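PDB 2QVP: peptidase M14 domain-containing protein from Shewanella amazonensis, which is uncharacterised but probably acts as a zinc-dependent hydrolase, perhaps a metallocarboxypeptidase, of the peptidase M14 family. Local coordinates for residues P66-S71 with T265-L270; F130-G135 with E230-R235; V159-G164 with S236-G241. All coordinates share one frame; numbering follows the deposited sequence. Where two conformers were deposited one is given.

How the contacts relate
Contact 1 sets helix 252-270 against one face of strand 67-72 in the central sheet; contact 2 lies beyond the other face, reached through Leu69 CD2 and Leu233 CD1, 3.9 Å apart. Contact 3 falls between them, about 10 Å from contact 1, centre to centre, where the segments leading into strands 165-171 and 241-247 meet. Asn67 joins it to contact 1, its N lying 2.8 Å from Asp163 OD2. Contact 2 is about 11 Å from contact 3, centre to centre, and its helix 229-235 runs straight into 236-241; Leu233 O lies 2.9 Å from Ala238 N, a probable hydrogen bond. None of the three adjoins the predicted catalytic residue Glu245, though a glycerol sits beside contact 2.

Contact 1. Residues P66-S71 with T265-L270; sequences PNLLIS and TFVNML
The ring of Phe266 reaches strand 67-71 through CE2 and CZ, meeting it obliquely. CE2 lies 3.7 Å from Leu68 CG and 4.1 Å from Ile70 CG1, and it also approaches the backbone at Leu69 O, 3.9 Å away. The ring carbon therefore sits between two side chains that project from the same side of the strand; both chains run antiparallel to the Phe266 side chain as they pass it. Phe266 gets there because its CG stands anti to the backbone N (chi1 173°), which sends the ring out from the helix to the sheet. Leu68 is the hub. Both its methyls straddle Leu270 CB; CD1 goes on to Leu270 CD1 at 3.8 Å, and CD2 also reaches Val267 CA at 3.9 Å. Branched aliphatic chains suit this place, since they fill the space round a ring without needing polar partners. Just before the strand begins, Pro66 CG rests 3.5 Å from Leu270 O. Strand and helix run almost antiparallel (170°), their axes 10.1 Å apart, as a helix lies on a sheet in an alpha/beta fold; Leu85 and Phe88 of helix 80-91 continue the apolar layer beside Ile70. The side-chain contacts are apolar, so the helix is held here by shape and by exclusion of water rather than by directed bonds.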
loop_
_atom_site.group_PDB
_atom_site.type_symbol
_atom_site.label_atom_id
_atom_site.label_comp_id
_atom_site.label_asym_id
_atom_site.label_seq_id
_atom_site.Cartn_x
_atom_site.Cartn_y
_atom_site.Cartn_z
ATOM N N PRO A 66 5.596 -17.622 -2.477
ATOM C CA PRO A 66 5.821 -16.245 -2.927
ATOM C C PRO A 66 5.939 -15.243 -1.762
ATOM O O PRO A 66 5.365 -15.453 -0.698
ATOM C CB PRO A 66 4.580 -15.930 -3.785
ATOM C CG PRO A 66 3.541 -16.911 -3.369
ATOM C CD PRO A 66 4.299 -18.148 -2.957
ATOM N N ASN A 67 6.738 -14.220 -1.994
ATOM C CA ASN A 67 6.962 -13.125 -1.096
ATOM C C ASN A 67 6.186 -11.955 -1.631
ATOM O O ASN A 67 6.584 -11.344 -2.634
ATOM C CB ASN A 67 8.437 -12.757 -1.008
ATOM C CG ASN A 67 9.291 -13.864 -0.397
ATOM O OD1 ASN A 67 8.784 -14.911 0.015
ATOM N ND2 ASN A 67 10.608 -13.645 -0.377
ATOM N N LEU A 68 5.074 -11.662 -0.959
ATOM C CA LEU A 68 4.224 -10.545 -1.300
ATOM C C LEU A 68 4.318 -9.449 -0.219
ATOM O O LEU A 68 4.369 -9.758 0.944
ATOM C CB LEU A 68 2.783 -11.016 -1.456
ATOM C CG LEU A 68 2.210 -11.344 -2.831
ATOM C CD1 LEU A 68 3.223 -11.905 -3.823
ATOM C CD2 LEU A 68 0.961 -12.222 -2.630
ATOM N N LEU A 69 4.383 -8.186 -0.646
ATOM C CA LEU A 69 4.394 -7.038 0.272
ATOM C C LEU A 69 3.198 -6.143 -0.034
ATOM O O LEU A 69 2.917 -5.845 -1.214
ATOM C CB LEU A 69 5.689 -6.241 0.163
ATOM C CG LEU A 69 5.849 -4.981 1.049
ATOM C CD1 LEU A 69 5.740 -5.305 2.522
ATOM C CD2 LEU A 69 7.160 -4.280 0.752
ATOM N N ILE A 70 2.505 -5.719 1.023
ATOM C CA ILE A 70 1.435 -4.789 0.918
ATOM C C ILE A 70 1.814 -3.551 1.712
ATOM O O ILE A 70 2.133 -3.678 2.888
ATOM C CB ILE A 70 0.105 -5.337 1.458
ATOM C CG1 ILE A 70 -0.289 -6.661 0.751
ATOM C CG2 ILE A 70 -0.951 -4.258 1.302
ATOM C CD1 ILE A 70 -1.627 -7.224 1.167
ATOM N N SER A 71 1.774 -2.361 1.096
ATOM C CA SER A 71 2.078 -1.125 1.844
ATOM C C SER A 71 0.913 -0.120 1.803
ATOM O O SER A 71 0.102 -0.116 0.872
ATOM C CB SER A 71 3.385 -0.472 1.383
ATOM O OG SER A 71 3.374 -0.221 -0.010
ATOM N N THR A 265 -7.620 -9.784 -3.736
ATOM C CA THR A 265 -7.402 -10.147 -5.145
ATOM C C THR A 265 -5.924 -10.266 -5.460
ATOM O O THR A 265 -5.527 -11.195 -6.150
ATOM C CB THR A 265 -8.036 -9.116 -6.093
ATOM O OG1 THR A 265 -9.413 -8.949 -5.744
ATOM C CG2 THR A 265 -7.949 -9.562 -7.537
ATOM N N PHE A 266 -5.134 -9.323 -4.941
ATOM C CA PHE A 266 -3.687 -9.308 -5.105
ATOM C C PHE A 266 -3.061 -10.609 -4.574
ATOM O O PHE A 266 -2.316 -11.274 -5.313
ATOM C CB PHE A 266 -3.119 -8.046 -4.426
ATOM C CG PHE A 266 -1.625 -7.988 -4.367
ATOM C CD1 PHE A 266 -0.877 -7.639 -5.486
ATOM C CD2 PHE A 266 -0.968 -8.235 -3.168
ATOM C CE1 PHE A 266 0.522 -7.557 -5.388
ATOM C CE2 PHE A 266 0.404 -8.157 -3.055
ATOM C CZ PHE A 266 1.154 -7.826 -4.154
ATOM N N VAL A 267 -3.406 -10.981 -3.340
ATOM C CA VAL A 267 -2.912 -12.217 -2.706
ATOM C C VAL A 267 -3.486 -13.460 -3.388
ATOM O O VAL A 267 -2.769 -14.453 -3.566
ATOM C CB VAL A 267 -3.206 -12.226 -1.161
ATOM C CG1 VAL A 267 -2.919 -13.586 -0.525
ATOM C CG2 VAL A 267 -2.397 -11.155 -0.466
ATOM N N ASN A 268 -4.777 -13.401 -3.759
ATOM C CA ASN A 268 -5.478 -14.500 -4.476
ATOM C C ASN A 268 -4.806 -14.892 -5.786
ATOM O O ASN A 268 -4.633 -16.075 -6.067
ATOM C CB ASN A 268 -6.938 -14.156 -4.863
ATOM C CG ASN A 268 -7.951 -14.389 -3.758
ATOM O OD1 ASN A 268 -7.632 -14.735 -2.604
ATOM N ND2 ASN A 268 -9.224 -14.175 -4.128
HETATM N N MSE A 269 -4.494 -13.899 -6.609
HETATM C CA MSE A 269 -3.827 -14.120 -7.894
HETATM C C MSE A 269 -2.393 -14.649 -7.737
HETATM O O MSE A 269 -2.010 -15.662 -8.344
HETATM C CB MSE A 269 -3.781 -12.810 -8.699
HETATM C CG MSE A 269 -5.118 -12.264 -9.193
HETATM SE SE MSE A 269 -5.864 -13.200 -10.745
HETATM C CE MSE A 269 -6.648 -14.805 -9.935
ATOM N N LEU A 270 -1.609 -13.934 -6.942
ATOM C CA LEU A 270 -0.206 -14.253 -6.747
ATOM C C LEU A 270 0.098 -15.418 -5.802
ATOM O O LEU A 270 1.206 -15.978 -5.872
ATOM C CB LEU A 270 0.548 -12.982 -6.323
ATOM C CG LEU A 270 0.401 -11.781 -7.269
ATOM C CD1 LEU A 270 1.321 -10.677 -6.815
ATOM C CD2 LEU A 270 0.670 -12.161 -8.741
#

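Contact 2. Residues F130-G135 with E230-R235; sequences FFIENG and ESFLVR
Phe130 and Phe232 meet at their CB atoms, 3.5 Å apart, and their rings then take different courses. Phe130 has CG anti to its carbonyl carbon (chi1 -66°), which carries its ring away from Phe232 toward the start of the same helix, where it pairs edge-to-face with Phe229. The ring of Phe232 instead runs along strand 131-133: CE1 is 3.5 Å from Phe131 O and 4.1 Å from Ile132 CB, both approached obliquely. A long, flat residue suits this place because it spans from the helix to successive residues of the strand. Ile132 serves two neighbours, giving CB to the ring and CG2 to the aliphatic base of Arg235, whose CB is 4.0 Å away. Beyond that base the arginine chain bends away to a cation-pi contact with Phe225. With an alanine in place of Phe232 the CB contact would remain, but a gap is likely to open beside Phe131 O, leaving Ile132 CB without its ring neighbour. Ala154 and Gln158 of helix 154-160 also touch the Phe232 ring, and a glycerol, probably from the crystallisation liquor, hydrogen-bonds to Phe130 O and Ile132 N. The arrangement is that of a two-stranded beta hairpin, 131-133 with 136-138, laid on a helix at the periphery of an alpha/beta domain.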
loop_
_atom_site.group_PDB
_atom_site.type_symbol
_atom_site.label_atom_id
_atom_site.label_comp_id
_atom_site.label_asym_id
_atom_site.label_seq_id
_atom_site.Cartn_x
_atom_site.Cartn_y
_atom_site.Cartn_z
ATOM N N PHE A 130 13.000 7.354 -3.893
ATOM C CA PHE A 130 13.534 5.994 -3.713
ATOM C C PHE A 130 14.338 5.682 -4.958
ATOM O O PHE A 130 13.770 5.579 -6.041
ATOM C CB PHE A 130 12.405 4.985 -3.553
ATOM C CG PHE A 130 11.614 5.164 -2.296
ATOM C CD1 PHE A 130 12.048 4.572 -1.112
ATOM C CD2 PHE A 130 10.439 5.924 -2.282
ATOM C CE1 PHE A 130 11.326 4.725 0.064
ATOM C CE2 PHE A 130 9.726 6.099 -1.116
ATOM C CZ PHE A 130 10.169 5.484 0.070
ATOM N N PHE A 131 15.649 5.509 -4.802
ATOM C CA PHE A 131 16.532 5.329 -5.933
ATOM C C PHE A 131 17.283 4.024 -5.842
ATOM O O PHE A 131 17.448 3.450 -4.762
ATOM C CB PHE A 131 17.550 6.478 -6.034
ATOM C CG PHE A 131 16.933 7.802 -6.036
ATOM C CD1 PHE A 131 16.504 8.382 -7.240
ATOM C CD2 PHE A 131 16.714 8.473 -4.832
ATOM C CE1 PHE A 131 15.875 9.610 -7.230
ATOM C CE2 PHE A 131 16.116 9.717 -4.821
ATOM C CZ PHE A 131 15.678 10.283 -6.021
ATOM N N ILE A 132 17.668 3.538 -7.014
ATOM C CA ILE A 132 18.477 2.365 -7.142
ATOM C C ILE A 132 19.491 2.809 -8.206
ATOM O O ILE A 132 19.101 3.216 -9.314
ATOM C CB ILE A 132 17.604 1.032 -7.385
ATOM C CG1 ILE A 132 18.481 -0.215 -7.268
ATOM C CG2 ILE A 132 16.888 1.004 -8.721
ATOM C CD1 ILE A 132 17.690 -1.440 -6.929
ATOM N N GLU A 133 20.772 2.815 -7.824
ATOM C CA GLU A 133 21.892 3.257 -8.673
ATOM C C GLU A 133 22.902 2.130 -8.795
ATOM O O GLU A 133 23.533 1.753 -7.794
ATOM C CB GLU A 133 22.583 4.490 -8.083
ATOM C CG GLU A 133 21.693 5.690 -7.888
ATOM C CD GLU A 133 21.033 6.143 -9.175
ATOM O OE1 GLU A 133 21.700 6.080 -10.210
ATOM O OE2 GLU A 133 19.853 6.557 -9.140
ATOM N N ASN A 134 23.035 1.598 -10.011
ATOM C CA ASN A 134 23.929 0.475 -10.322
ATOM C C ASN A 134 23.768 -0.682 -9.321
ATOM O O ASN A 134 24.739 -1.168 -8.756
ATOM C CB ASN A 134 25.351 0.976 -10.395
ATOM C CG ASN A 134 25.498 2.121 -11.395
ATOM O OD1 ASN A 134 25.123 1.988 -12.554
ATOM N ND2 ASN A 134 26.042 3.239 -10.944
ATOM N N GLY A 135 22.505 -1.040 -9.091
ATOM C CA GLY A 135 22.092 -2.111 -8.185
ATOM C C GLY A 135 21.942 -1.755 -6.714
ATOM O O GLY A 135 21.420 -2.553 -5.952
ATOM N N GLU A 230 6.914 1.944 -5.042
ATOM C CA GLU A 230 6.552 0.819 -5.951
ATOM C C GLU A 230 7.416 0.763 -7.225
ATOM O O GLU A 230 7.737 -0.318 -7.684
ATOM C CB GLU A 230 5.021 0.786 -6.281
ATOM C CG GLU A 230 4.396 1.955 -7.058
ATOM C CD GLU A 230 4.095 3.226 -6.223
ATOM O OE1 GLU A 230 4.470 3.307 -5.024
ATOM O OE2 GLU A 230 3.501 4.168 -6.792
ATOM N N SER A 231 7.751 1.915 -7.800
ATOM C CA SER A 231 8.705 1.980 -8.917
ATOM C C SER A 231 10.058 1.417 -8.466
ATOM O O SER A 231 10.662 0.624 -9.172
ATOM C CB SER A 231 8.916 3.416 -9.422
ATOM O OG SER A 231 7.799 3.885 -10.137
ATOM N N PHE A 232 10.513 1.840 -7.284
ATOM C CA PHE A 232 11.763 1.341 -6.701
ATOM C C PHE A 232 11.768 -0.198 -6.552
ATOM O O PHE A 232 12.708 -0.857 -6.961
ATOM C CB PHE A 232 12.033 2.045 -5.342
ATOM C CG PHE A 232 13.069 1.337 -4.468
ATOM C CD1 PHE A 232 14.410 1.454 -4.737
ATOM C CD2 PHE A 232 12.676 0.576 -3.378
ATOM C CE1 PHE A 232 15.371 0.781 -3.947
ATOM C CE2 PHE A 232 13.618 -0.079 -2.576
ATOM C CZ PHE A 232 14.971 0.023 -2.872
ATOM N N LEU A 233 10.729 -0.748 -5.938
ATOM C CA LEU A 233 10.637 -2.208 -5.715
ATOM C C LEU A 233 10.475 -3.022 -6.983
ATOM O O LEU A 233 10.984 -4.145 -7.025
ATOM C CB LEU A 233 9.512 -2.552 -4.734
ATOM C CG LEU A 233 9.747 -2.144 -3.281
ATOM C CD1 LEU A 233 8.541 -2.559 -2.489
ATOM C CD2 LEU A 233 11.053 -2.791 -2.736
ATOM N N VAL A 234 9.783 -2.468 -8.000
ATOM C CA VAL A 234 9.677 -3.120 -9.316
ATOM C C VAL A 234 11.057 -3.103 -10.019
ATOM O O VAL A 234 11.491 -4.147 -10.555
ATOM C CB VAL A 234 8.570 -2.507 -10.201
ATOM C CG1 VAL A 234 8.682 -2.990 -11.646
ATOM C CG2 VAL A 234 7.186 -2.791 -9.586
ATOM N N ARG A 235 11.765 -1.961 -9.967
ATOM C CA ARG A 235 13.109 -1.874 -10.555
ATOM C C ARG A 235 14.080 -2.735 -9.738
ATOM O O ARG A 235 15.054 -3.199 -10.282
ATOM C CB ARG A 235 13.640 -0.428 -10.660
ATOM C CG ARG A 235 12.755 0.575 -11.446
ATOM C CD ARG A 235 13.124 1.080 -12.863
ATOM N NE ARG A 235 12.810 0.205 -14.000
ATOM C CZ ARG A 235 12.548 0.612 -15.260
ATOM N NH1 ARG A 235 12.525 1.903 -15.635
ATOM N NH2 ARG A 235 12.287 -0.304 -16.189
#

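Contact 3. Residues V159-G164 with S236-G241; sequences VASRDG and SGARVG
Arg239 N and Arg162 O form the one hydrogen bond between 159-164 and 236-241, 3.0 Å long. It is bent, with 147° at the hydrogen, and the donor stands above the carbonyl plane. Weaker CA-H...O contacts accompany it. Ala238 CA lies 3.5 Å from Arg162 O, so that oxygen faces two neighbouring donors, and Gly164 CA lies 3.4 Å from Val240 O, with a straighter approach of 157°. The backbones come this close partly because Gly164, Gly237 and Ala238 are small and because Arg162 starts its side chain away from the other segment, bringing its CA within 4.4 Å of Ala238 CA. Both segments follow the C-terminal end of a helix. Residues 161-164 form a type I beta turn after helix 154-160, and Gly237, with positive phi, closes helix 229-235 in a Schellman motif; both lead into neighbouring parallel strands of the central sheet, 165-171 and 241-247. Glycine suits positions 164 and 237, where a side chain would press against the preceding carbonyl oxygen. Van der Waals contacts complete the join. Ala238 CB fits closely against Ser161 O, and Arg239 CB lies 3.8 Å from Arg162 O before the rest of its chain leads away. Val240 CG2, placed between the backbone N and the carbonyl carbon, reaches to 4.0 Å from Asp163 O. The carboxylate of Asp163 points elsewhere, its OD2 accepting a hydrogen bond from Asn67 N.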
loop_
_atom_site.group_PDB
_atom_site.type_symbol
_atom_site.label_atom_id
_atom_site.label_comp_id
_atom_site.label_asym_id
_atom_site.label_seq_id
_atom_site.Cartn_x
_atom_site.Cartn_y
_atom_site.Cartn_z
ATOM N N VAL A 159 13.325 -8.368 -0.721
ATOM C CA VAL A 159 13.036 -9.790 -0.532
ATOM C C VAL A 159 11.543 -9.990 -0.259
ATOM O O VAL A 159 10.921 -10.866 -0.852
ATOM C CB VAL A 159 13.857 -10.429 0.637
ATOM C CG1 VAL A 159 13.404 -11.858 0.924
ATOM C CG2 VAL A 159 15.352 -10.388 0.340
ATOM N N ALA A 160 10.994 -9.141 0.602
ATOM C CA ALA A 160 9.572 -9.166 0.994
ATOM C C ALA A 160 8.604 -8.975 -0.174
ATOM O O ALA A 160 7.506 -9.453 -0.096
ATOM C CB ALA A 160 9.298 -8.125 2.064
ATOM N N SER A 161 9.022 -8.259 -1.218
ATOM C CA SER A 161 8.201 -7.963 -2.389
ATOM C C SER A 161 8.666 -8.627 -3.693
ATOM O O SER A 161 8.235 -8.239 -4.775
ATOM C CB SER A 161 8.245 -6.460 -2.595
ATOM O OG SER A 161 9.562 -6.073 -2.884
ATOM N N ARG A 162 9.534 -9.619 -3.585
ATOM C CA ARG A 162 10.130 -10.323 -4.711
ATOM C C ARG A 162 9.081 -10.788 -5.734
ATOM O O ARG A 162 9.282 -10.662 -6.957
ATOM C CB ARG A 162 10.927 -11.497 -4.104
ATOM C CG ARG A 162 11.771 -12.387 -4.994
ATOM C CD ARG A 162 12.802 -13.210 -4.129
ATOM N NE ARG A 162 13.823 -12.363 -3.473
ATOM C CZ ARG A 162 14.867 -11.770 -4.080
ATOM N NH1 ARG A 162 15.085 -11.892 -5.400
ATOM N NH2 ARG A 162 15.706 -11.017 -3.364
ATOM N N ASP A 163 7.959 -11.292 -5.234
ATOM C CA ASP A 163 6.877 -11.810 -6.074
ATOM C C ASP A 163 5.708 -10.863 -6.274
ATOM O O ASP A 163 4.749 -11.236 -6.941
ATOM C CB ASP A 163 6.411 -13.150 -5.498
ATOM C CG ASP A 163 7.533 -14.142 -5.481
ATOM O OD1 ASP A 163 7.889 -14.603 -6.567
ATOM O OD2 ASP A 163 8.099 -14.400 -4.394
ATOM N N GLY A 164 5.808 -9.645 -5.747
ATOM C CA GLY A 164 4.761 -8.642 -5.887
ATOM C C GLY A 164 4.731 -7.550 -4.828
ATOM O O GLY A 164 4.983 -7.812 -3.683
ATOM N N SER A 236 13.812 -2.939 -8.444
ATOM C CA SER A 236 14.613 -3.831 -7.614
ATOM C C SER A 236 14.362 -5.343 -7.863
ATOM O O SER A 236 15.065 -6.142 -7.278
ATOM C CB SER A 236 14.375 -3.518 -6.130
ATOM O OG SER A 236 14.702 -2.185 -5.829
ATOM N N GLY A 237 13.367 -5.726 -8.680
ATOM C CA GLY A 237 13.033 -7.138 -8.960
ATOM C C GLY A 237 11.614 -7.651 -8.665
ATOM O O GLY A 237 11.305 -8.817 -9.010
ATOM N N ALA A 238 10.753 -6.855 -8.010
ATOM C CA ALA A 238 9.356 -7.295 -7.761
ATOM C C ALA A 238 8.745 -7.706 -9.098
ATOM O O ALA A 238 8.819 -6.948 -10.080
ATOM C CB ALA A 238 8.496 -6.222 -7.075
ATOM N N ARG A 239 8.228 -8.930 -9.159
ATOM C CA ARG A 239 7.684 -9.495 -10.402
ATOM C C ARG A 239 6.591 -8.603 -11.042
ATOM O O ARG A 239 6.642 -8.282 -12.230
ATOM C CB ARG A 239 7.190 -10.923 -10.105
ATOM C CG ARG A 239 6.414 -11.664 -11.183
ATOM C CD ARG A 239 7.225 -11.909 -12.400
ATOM N NE ARG A 239 6.422 -12.562 -13.432
ATOM C CZ ARG A 239 6.881 -12.944 -14.629
ATOM N NH1 ARG A 239 8.165 -12.746 -14.981
ATOM N NH2 ARG A 239 6.043 -13.532 -15.491
ATOM N N VAL A 240 5.639 -8.172 -10.225
ATOM C CA VAL A 240 4.552 -7.327 -10.679
ATOM C C VAL A 240 4.336 -6.282 -9.612
ATOM O O VAL A 240 4.833 -6.431 -8.483
ATOM C CB VAL A 240 3.245 -8.131 -10.898
ATOM C CG1 VAL A 240 3.371 -9.045 -12.111
ATOM C CG2 VAL A 240 2.898 -8.906 -9.632
ATOM N N GLY A 241 3.622 -5.213 -9.963
ATOM C CA GLY A 241 3.341 -4.174 -8.973
ATOM C C GLY A 241 2.004 -3.544 -9.197
ATOM O O GLY A 241 1.472 -3.595 -10.289
#